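Local coordinates for voltage-sensor containing phosphatase (Ciona intestinalis, PDB 3V0D), which probably removes phosphate from membrane phosphoinositides with a PTEN-like phosphatase domain and C2 domain placed under the control of a voltage sensor, at residues A[27-32]-A[61-66]; A[94-99]-A[284-289]; A[140-143]-A[149-152]. The protein carries 1 engineered substitution. All blocks are in the same frame, centred on the assembly; numbering follows the deposited sequence.

Contacts 1 and 3 lie within the phosphatase domain, whereas contact 2 joins it to the C2 domain. Along the chain contact 1 closes first; segment 94-99 then opens contact 2, contact 3 follows, and segment 284-289 comes last. The centres of contacts 1 and 2 are about 30 Å apart, and the centre of contact 3 is about 21 and 22 Å from theirs. Contacts 1 and 3 touch, T31 CG2 packing at 3.9 Å from L141 CD2, where the corner after strand 27-29 meets the end of helix 131-143. Helix 176-191 touches segments of contacts 2 and 3, so the helices of the phosphatase domain connect to the phosphatase-C2 interface.

Contact 1 of 3, residues A[27-32]-A[61-66]; sequences LTYVTD and TKHPDK
Y29 reaches with its phenol oxygen to the imidazole edge of H63, and the two side chains approach from opposite directions. Y29 OH and H63 NE2 form a hydrogen bond of 2.7 Å, in which either may be the donor. The oxygen stands almost evenly between the carbons that flank NE2, 3.6 Å from H63 CE1 and 3.7 Å from H63 CD2, as expected for a partner placed straight out from that nitrogen and close to the ring plane. The rings meet rim to rim, with planes at 48° and centroids 5.9 Å apart, so neither covers a face of the other. In H63 the imidazole is swung to the side opposite the carbonyl carbon (chi1 -59°), which sends it toward the tyrosine. The Y29 side chain also packs on Y18, I35 and F58.

H63 is the first residue to leave the conformation of helix 52-62, and its carbonyl O accepts from K66 N at 2.9 Å. Strand 27-29, which pairs with strand 34-41 in the mixed sheet of the phosphatase domain, is therefore tied by one polar bond to a type II beta turn following a helix C-terminus.

Contact 2 of 3, residues A[94-99]-A[284-289]; sequences DHNVPT and GYDNCP
H95 and Y285 lie face to face in an offset stack, their planes only 5° apart and their centroids 3.6 Å from each other. Although the rings are nearly parallel, the side chains cross at about a right angle; the overlap begins near the roots, where H95 CG is 3.5 Å from Y285 CG. D94 OD2 sits over the centre of the opposite imidazole face, 3.5 Å above the plane, and the ring is held between a phenol and a carboxylate. A phosphate ion, probably from the crystallisation liquor, lies about 5 Å from the H95 side chain and close to D94, consistent with a pocket for phosphate. Segment 94-99 probably corresponds to the WPD-type loop of PTEN-like phosphatases, joined here to the C2 loop 284-289.

Beside the stack, the N96 amide meets D286 at another near-right-angle crossing. N96 ND2 donates to D286 OD1 at 3.0 Å with an N-H...O angle of 160°; the acceptor lies in the amide plane, whereas the donor approaches the anti side of the carboxylate from out of its plane. ND2 also donates to D94 O at 2.9 Å, in a more bent bond, and N96 OD1 accepts from W293 NE1. The amide is thus fixed in rotation by partners from both domains. Y285 OH is hydrogen-bonded to K316 NZ. With salt bridges to K271 and R273 besides the amide, the D286 carboxylate probably remains ionised.

Contact 3 of 3, residues A[140-143]-A[149-152]; sequences WLLE and TAKE
L142 presents its forked end to the first turn of helix 150-161, and the contact can be traced outward along this one side chain. Its CB already heads toward segment 149-152 but stays short of it. From there a chi1 of -73° turns CG away from the carbonyl and out over the next helix, and at this branch point the two methyl groups part to meet different pieces of the same backbone. CD2 lies against the peptide that leads into the helix, 3.4 Å from T149 O and 3.9 Å from A150 N. CD1 continues the extended chain (chi2 172°) and rests on the alanine, 4.0 Å from A150 CA and 4.3 Å from A150 CB. A150 CB itself points away from segment 140-143, so the leucine packs mainly on main-chain atoms. L142 also touches A153 one turn further along the helix, and V182 and E186 of helix 176-191 also touch it. The C-terminal end of helix 131-143 thus packs on the N-terminus of helix 150-161 across a short loop, a helix-loop-helix connection within the phosphatase domain.

The backbone on which the leucine lies is held by a separate set of polar bonds. T149 occupies the N-cap position, and its OG1 accepts from E152 N at 3.2 Å with an N-H...O angle of 160°. The same hydroxyl donates to E152 OE1 at 2.7 Å, using the anti lone pair of that oxygen. A150 N, at the start of the helix, is bonded to E186 OE1.

Apolar and polar roles are thus divided between neighbouring atoms: methyl groups cover the entering peptide, while T149 and E186 take up amide hydrogens of the first turn. The helix N-terminus would be expected to help keep the E186 carboxylate negatively charged.

Contact 1 of 3, residues A[27-32]-A[61-66]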
# COMPACT_ATOMS: atom_id res chain seq x y z
N LEU A 27 -4.02 -17.50 -10.78
CA LEU A 27 -2.65 -17.73 -10.37
C LEU A 27 -1.80 -17.38 -11.58
O LEU A 27 -2.11 -17.78 -12.71
CB LEU A 27 -2.50 -19.20 -9.97
CG LEU A 27 -1.13 -19.70 -9.48
CD1 LEU A 27 -1.30 -20.90 -8.56
CD2 LEU A 27 -0.17 -20.05 -10.65
N THR A 28 -0.73 -16.63 -11.32
CA THR A 28 0.13 -16.11 -12.38
C THR A 28 1.58 -16.38 -12.02
O THR A 28 2.02 -16.00 -10.92
CB THR A 28 -0.05 -14.58 -12.52
OG1 THR A 28 -1.43 -14.26 -12.75
CG2 THR A 28 0.85 -13.99 -13.61
N TYR A 29 2.35 -16.96 -12.94
CA TYR A 29 3.80 -16.98 -12.82
C TYR A 29 4.34 -15.63 -13.27
O TYR A 29 4.46 -15.35 -14.46
CB TYR A 29 4.42 -18.12 -13.65
CG TYR A 29 4.30 -19.46 -13.00
CD1 TYR A 29 3.15 -20.24 -13.17
CD2 TYR A 29 5.31 -19.95 -12.19
CE1 TYR A 29 3.04 -21.49 -12.57
CE2 TYR A 29 5.22 -21.20 -11.58
CZ TYR A 29 4.07 -21.97 -11.78
OH TYR A 29 3.95 -23.21 -11.20
N VAL A 30 4.59 -14.75 -12.31
CA VAL A 30 5.20 -13.46 -12.60
C VAL A 30 6.60 -13.66 -13.19
O VAL A 30 6.96 -13.01 -14.17
CB VAL A 30 5.19 -12.56 -11.35
CG1 VAL A 30 5.94 -11.25 -11.62
CG2 VAL A 30 3.73 -12.29 -10.90
N THR A 31 7.34 -14.59 -12.58
CA THR A 31 8.53 -15.20 -13.17
C THR A 31 8.37 -16.71 -13.00
O THR A 31 7.38 -17.17 -12.43
CB THR A 31 9.82 -14.77 -12.49
OG1 THR A 31 9.90 -15.40 -11.22
CG2 THR A 31 9.92 -13.24 -12.34
N ASP A 32 9.33 -17.50 -13.46
CA ASP A 32 9.26 -18.95 -13.23
C ASP A 32 9.23 -19.32 -11.75
O ASP A 32 8.80 -20.42 -11.43
CB ASP A 32 10.47 -19.72 -13.81
CG ASP A 32 10.59 -19.64 -15.31
OD1 ASP A 32 11.67 -20.07 -15.78
OD2 ASP A 32 9.66 -19.19 -16.00
N THR A 61 1.94 -30.73 -6.01
CA THR A 61 2.14 -31.45 -7.28
C THR A 61 3.24 -30.83 -8.12
O THR A 61 4.10 -31.55 -8.64
CB THR A 61 0.82 -31.46 -8.11
OG1 THR A 61 -0.21 -32.11 -7.35
CG2 THR A 61 1.00 -32.20 -9.46
N LYS A 62 3.22 -29.51 -8.25
CA LYS A 62 4.10 -28.81 -9.17
C LYS A 62 5.43 -28.38 -8.56
O LYS A 62 6.42 -28.19 -9.28
CB LYS A 62 3.40 -27.58 -9.75
CG LYS A 62 2.14 -27.85 -10.57
CD LYS A 62 2.45 -28.46 -11.89
CE LYS A 62 1.25 -28.39 -12.83
NZ LYS A 62 1.58 -29.08 -14.10
N HIS A 63 5.44 -28.17 -7.24
CA HIS A 63 6.63 -27.66 -6.57
C HIS A 63 6.87 -28.41 -5.26
O HIS A 63 7.07 -27.78 -4.21
CB HIS A 63 6.50 -26.15 -6.32
CG HIS A 63 6.30 -25.35 -7.57
ND1 HIS A 63 7.33 -25.10 -8.46
CD2 HIS A 63 5.19 -24.76 -8.09
CE1 HIS A 63 6.86 -24.37 -9.46
NE2 HIS A 63 5.57 -24.16 -9.26
N PRO A 64 6.82 -29.76 -5.30
CA PRO A 64 6.86 -30.50 -4.03
C PRO A 64 8.09 -30.15 -3.19
O PRO A 64 9.24 -30.16 -3.67
CB PRO A 64 6.90 -31.98 -4.47
CG PRO A 64 7.38 -31.95 -5.86
CD PRO A 64 6.82 -30.69 -6.44
N ASP A 65 7.82 -29.80 -1.93
CA ASP A 65 8.86 -29.43 -0.95
C ASP A 65 9.70 -28.24 -1.36
O ASP A 65 10.77 -28.01 -0.79
CB ASP A 65 9.78 -30.62 -0.62
CG ASP A 65 9.04 -31.79 -0.05
OD1 ASP A 65 8.22 -31.61 0.88
OD2 ASP A 65 9.31 -32.90 -0.53
N LYS A 66 9.22 -27.46 -2.33
CA LYS A 66 10.01 -26.35 -2.85
C LYS A 66 9.19 -25.07 -2.99
O LYS A 66 9.50 -24.22 -3.83
CB LYS A 66 10.66 -26.73 -4.18
CG LYS A 66 11.77 -27.77 -4.02
CD LYS A 66 12.70 -27.80 -5.24
CE LYS A 66 13.50 -29.08 -5.29
NZ LYS A 66 14.39 -29.23 -4.12

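Contact 2 of 3, residues A[94-99]-A[284-289]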
# COMPACT_ATOMS: atom_id res chain seq x y z
N ASP A 94 -6.34 -4.35 3.42
CA ASP A 94 -6.61 -4.15 2.00
C ASP A 94 -6.49 -2.66 1.66
O ASP A 94 -6.92 -1.79 2.45
CB ASP A 94 -8.00 -4.69 1.67
CG ASP A 94 -8.19 -5.01 0.19
OD1 ASP A 94 -9.28 -5.50 -0.16
OD2 ASP A 94 -7.23 -4.81 -0.58
N HIS A 95 -5.87 -2.37 0.53
CA HIS A 95 -5.71 -0.97 0.08
C HIS A 95 -4.75 -0.18 0.95
O HIS A 95 -4.75 1.05 0.89
CB HIS A 95 -7.05 -0.22 -0.08
CG HIS A 95 -8.09 -1.05 -0.71
ND1 HIS A 95 -7.99 -1.58 -1.98
CD2 HIS A 95 -9.26 -1.48 -0.21
CE1 HIS A 95 -9.07 -2.30 -2.23
NE2 HIS A 95 -9.87 -2.24 -1.18
N ASN A 96 -3.90 -0.88 1.70
CA ASN A 96 -2.92 -0.26 2.56
C ASN A 96 -1.55 -0.92 2.36
O ASN A 96 -1.35 -1.66 1.39
CB ASN A 96 -3.42 -0.27 4.02
CG ASN A 96 -4.56 0.72 4.21
OD1 ASN A 96 -4.32 1.92 4.39
ND2 ASN A 96 -5.79 0.25 4.15
N VAL A 97 -0.60 -0.61 3.23
CA VAL A 97 0.80 -1.00 3.05
C VAL A 97 1.30 -1.73 4.27
O VAL A 97 0.80 -1.53 5.38
CB VAL A 97 1.72 0.23 2.76
CG1 VAL A 97 1.42 0.81 1.38
CG2 VAL A 97 1.63 1.28 3.86
N PRO A 98 2.35 -2.55 4.10
CA PRO A 98 3.06 -3.10 5.26
C PRO A 98 3.87 -1.98 5.93
O PRO A 98 4.27 -1.01 5.28
CB PRO A 98 4.02 -4.10 4.61
CG PRO A 98 4.35 -3.49 3.28
CD PRO A 98 3.03 -2.88 2.82
N THR A 99 4.19 -2.18 7.20
CA THR A 99 5.22 -1.34 7.79
C THR A 99 6.55 -1.62 7.08
O THR A 99 6.76 -2.72 6.54
CB THR A 99 5.37 -1.56 9.29
OG1 THR A 99 5.83 -2.91 9.51
CG2 THR A 99 4.09 -1.26 10.04
N GLY A 284 -13.67 6.61 -1.03
CA GLY A 284 -13.00 5.61 -1.85
C GLY A 284 -12.66 4.40 -1.00
O GLY A 284 -13.49 3.94 -0.22
N TYR A 285 -11.44 3.93 -1.11
CA TYR A 285 -10.94 2.92 -0.20
C TYR A 285 -10.82 3.51 1.19
O TYR A 285 -10.77 4.73 1.39
CB TYR A 285 -9.55 2.48 -0.63
CG TYR A 285 -9.40 1.88 -2.00
CD1 TYR A 285 -10.36 1.01 -2.51
CD2 TYR A 285 -8.27 2.15 -2.75
CE1 TYR A 285 -10.18 0.40 -3.78
CE2 TYR A 285 -8.07 1.56 -3.98
CZ TYR A 285 -9.03 0.70 -4.50
OH TYR A 285 -8.81 0.11 -5.72
N ASP A 286 -10.73 2.62 2.17
CA ASP A 286 -10.45 3.00 3.55
C ASP A 286 -11.56 3.83 4.18
O ASP A 286 -11.33 4.53 5.17
CB ASP A 286 -9.08 3.68 3.70
CG ASP A 286 -8.40 3.32 5.00
OD1 ASP A 286 -7.95 2.14 5.13
OD2 ASP A 286 -8.28 4.20 5.86
N ASN A 287 -12.76 3.71 3.63
CA ASN A 287 -13.93 4.38 4.18
C ASN A 287 -13.74 5.87 4.39
O ASN A 287 -14.27 6.44 5.35
CB ASN A 287 -14.37 3.69 5.47
CG ASN A 287 -15.79 4.04 5.86
OD1 ASN A 287 -16.65 4.24 5.00
ND2 ASN A 287 -16.03 4.14 7.15
N CYS A 288 -13.04 6.52 3.48
CA CYS A 288 -12.88 7.97 3.57
C CYS A 288 -12.62 8.57 2.20
O CYS A 288 -12.23 7.85 1.27
CB CYS A 288 -11.79 8.36 4.59
SG CYS A 288 -10.12 7.89 4.11
N PRO A 289 -12.80 9.89 2.06
CA PRO A 289 -12.47 10.52 0.78
C PRO A 289 -11.02 10.37 0.35
O PRO A 289 -10.79 10.03 -0.80
CB PRO A 289 -12.87 11.98 1.00
CG PRO A 289 -14.02 11.88 1.98
CD PRO A 289 -13.59 10.79 2.94

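Contact 3 of 3, residues A[140-143]-A[149-152]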
# COMPACT_ATOMS: atom_id res chain seq x y z
N TRP A 140 10.29 -7.63 -4.09
CA TRP A 140 11.15 -8.82 -4.28
C TRP A 140 11.93 -8.75 -5.58
O TRP A 140 13.10 -9.08 -5.61
CB TRP A 140 10.32 -10.10 -4.20
CG TRP A 140 11.15 -11.28 -4.58
CD1 TRP A 140 11.08 -11.98 -5.76
CD2 TRP A 140 12.25 -11.81 -3.87
NE1 TRP A 140 12.06 -12.94 -5.81
CE2 TRP A 140 12.80 -12.84 -4.66
CE3 TRP A 140 12.84 -11.52 -2.64
CZ2 TRP A 140 13.91 -13.58 -4.26
CZ3 TRP A 140 13.94 -12.25 -2.24
CH2 TRP A 140 14.46 -13.27 -3.05
N LEU A 141 11.27 -8.32 -6.67
CA LEU A 141 11.95 -8.25 -7.95
C LEU A 141 13.10 -7.26 -7.94
O LEU A 141 14.12 -7.49 -8.60
CB LEU A 141 10.96 -7.94 -9.07
CG LEU A 141 9.94 -9.03 -9.32
CD1 LEU A 141 8.85 -8.53 -10.27
CD2 LEU A 141 10.61 -10.35 -9.81
N LEU A 142 12.95 -6.17 -7.19
CA LEU A 142 14.05 -5.24 -6.96
C LEU A 142 15.17 -5.91 -6.17
O LEU A 142 16.35 -5.80 -6.51
CB LEU A 142 13.58 -4.01 -6.19
CG LEU A 142 12.73 -3.01 -6.93
CD1 LEU A 142 12.18 -1.96 -5.97
CD2 LEU A 142 13.51 -2.37 -8.08
N GLU A 143 14.81 -6.59 -5.08
CA GLU A 143 15.82 -7.29 -4.27
C GLU A 143 16.60 -8.30 -5.11
O GLU A 143 17.82 -8.43 -4.97
CB GLU A 143 15.16 -8.00 -3.09
CG GLU A 143 16.19 -8.79 -2.27
CD GLU A 143 17.32 -7.95 -1.70
OE1 GLU A 143 18.40 -8.52 -1.39
OE2 GLU A 143 17.14 -6.72 -1.57
N THR A 149 14.74 -0.11 -10.71
CA THR A 149 13.83 0.97 -10.30
C THR A 149 12.48 0.40 -9.91
O THR A 149 11.99 -0.57 -10.52
CB THR A 149 13.64 2.04 -11.39
OG1 THR A 149 12.87 1.52 -12.49
CG2 THR A 149 14.99 2.58 -11.88
N ALA A 150 11.87 1.02 -8.90
CA ALA A 150 10.51 0.65 -8.50
C ALA A 150 9.55 0.76 -9.66
O ALA A 150 8.70 -0.11 -9.84
CB ALA A 150 10.05 1.50 -7.33
N LYS A 151 9.67 1.82 -10.48
CA LYS A 151 8.76 1.99 -11.59
C LYS A 151 8.76 0.78 -12.52
O LYS A 151 7.70 0.29 -12.91
CB LYS A 151 9.10 3.26 -12.35
CG LYS A 151 8.14 3.61 -13.47
CD LYS A 151 8.65 4.79 -14.28
CE LYS A 151 7.68 5.17 -15.40
NZ LYS A 151 7.59 4.17 -16.52
N GLU A 152 9.95 0.31 -12.90
CA GLU A 152 10.03 -0.81 -13.81
C GLU A 152 9.50 -2.08 -13.15
O GLU A 152 8.82 -2.87 -13.81
CB GLU A 152 11.45 -1.03 -14.30
CG GLU A 152 11.88 -0.01 -15.29
CD GLU A 152 13.36 -0.08 -15.52
OE1 GLU A 152 14.11 0.30 -14.60
OE2 GLU A 152 13.79 -0.54 -16.61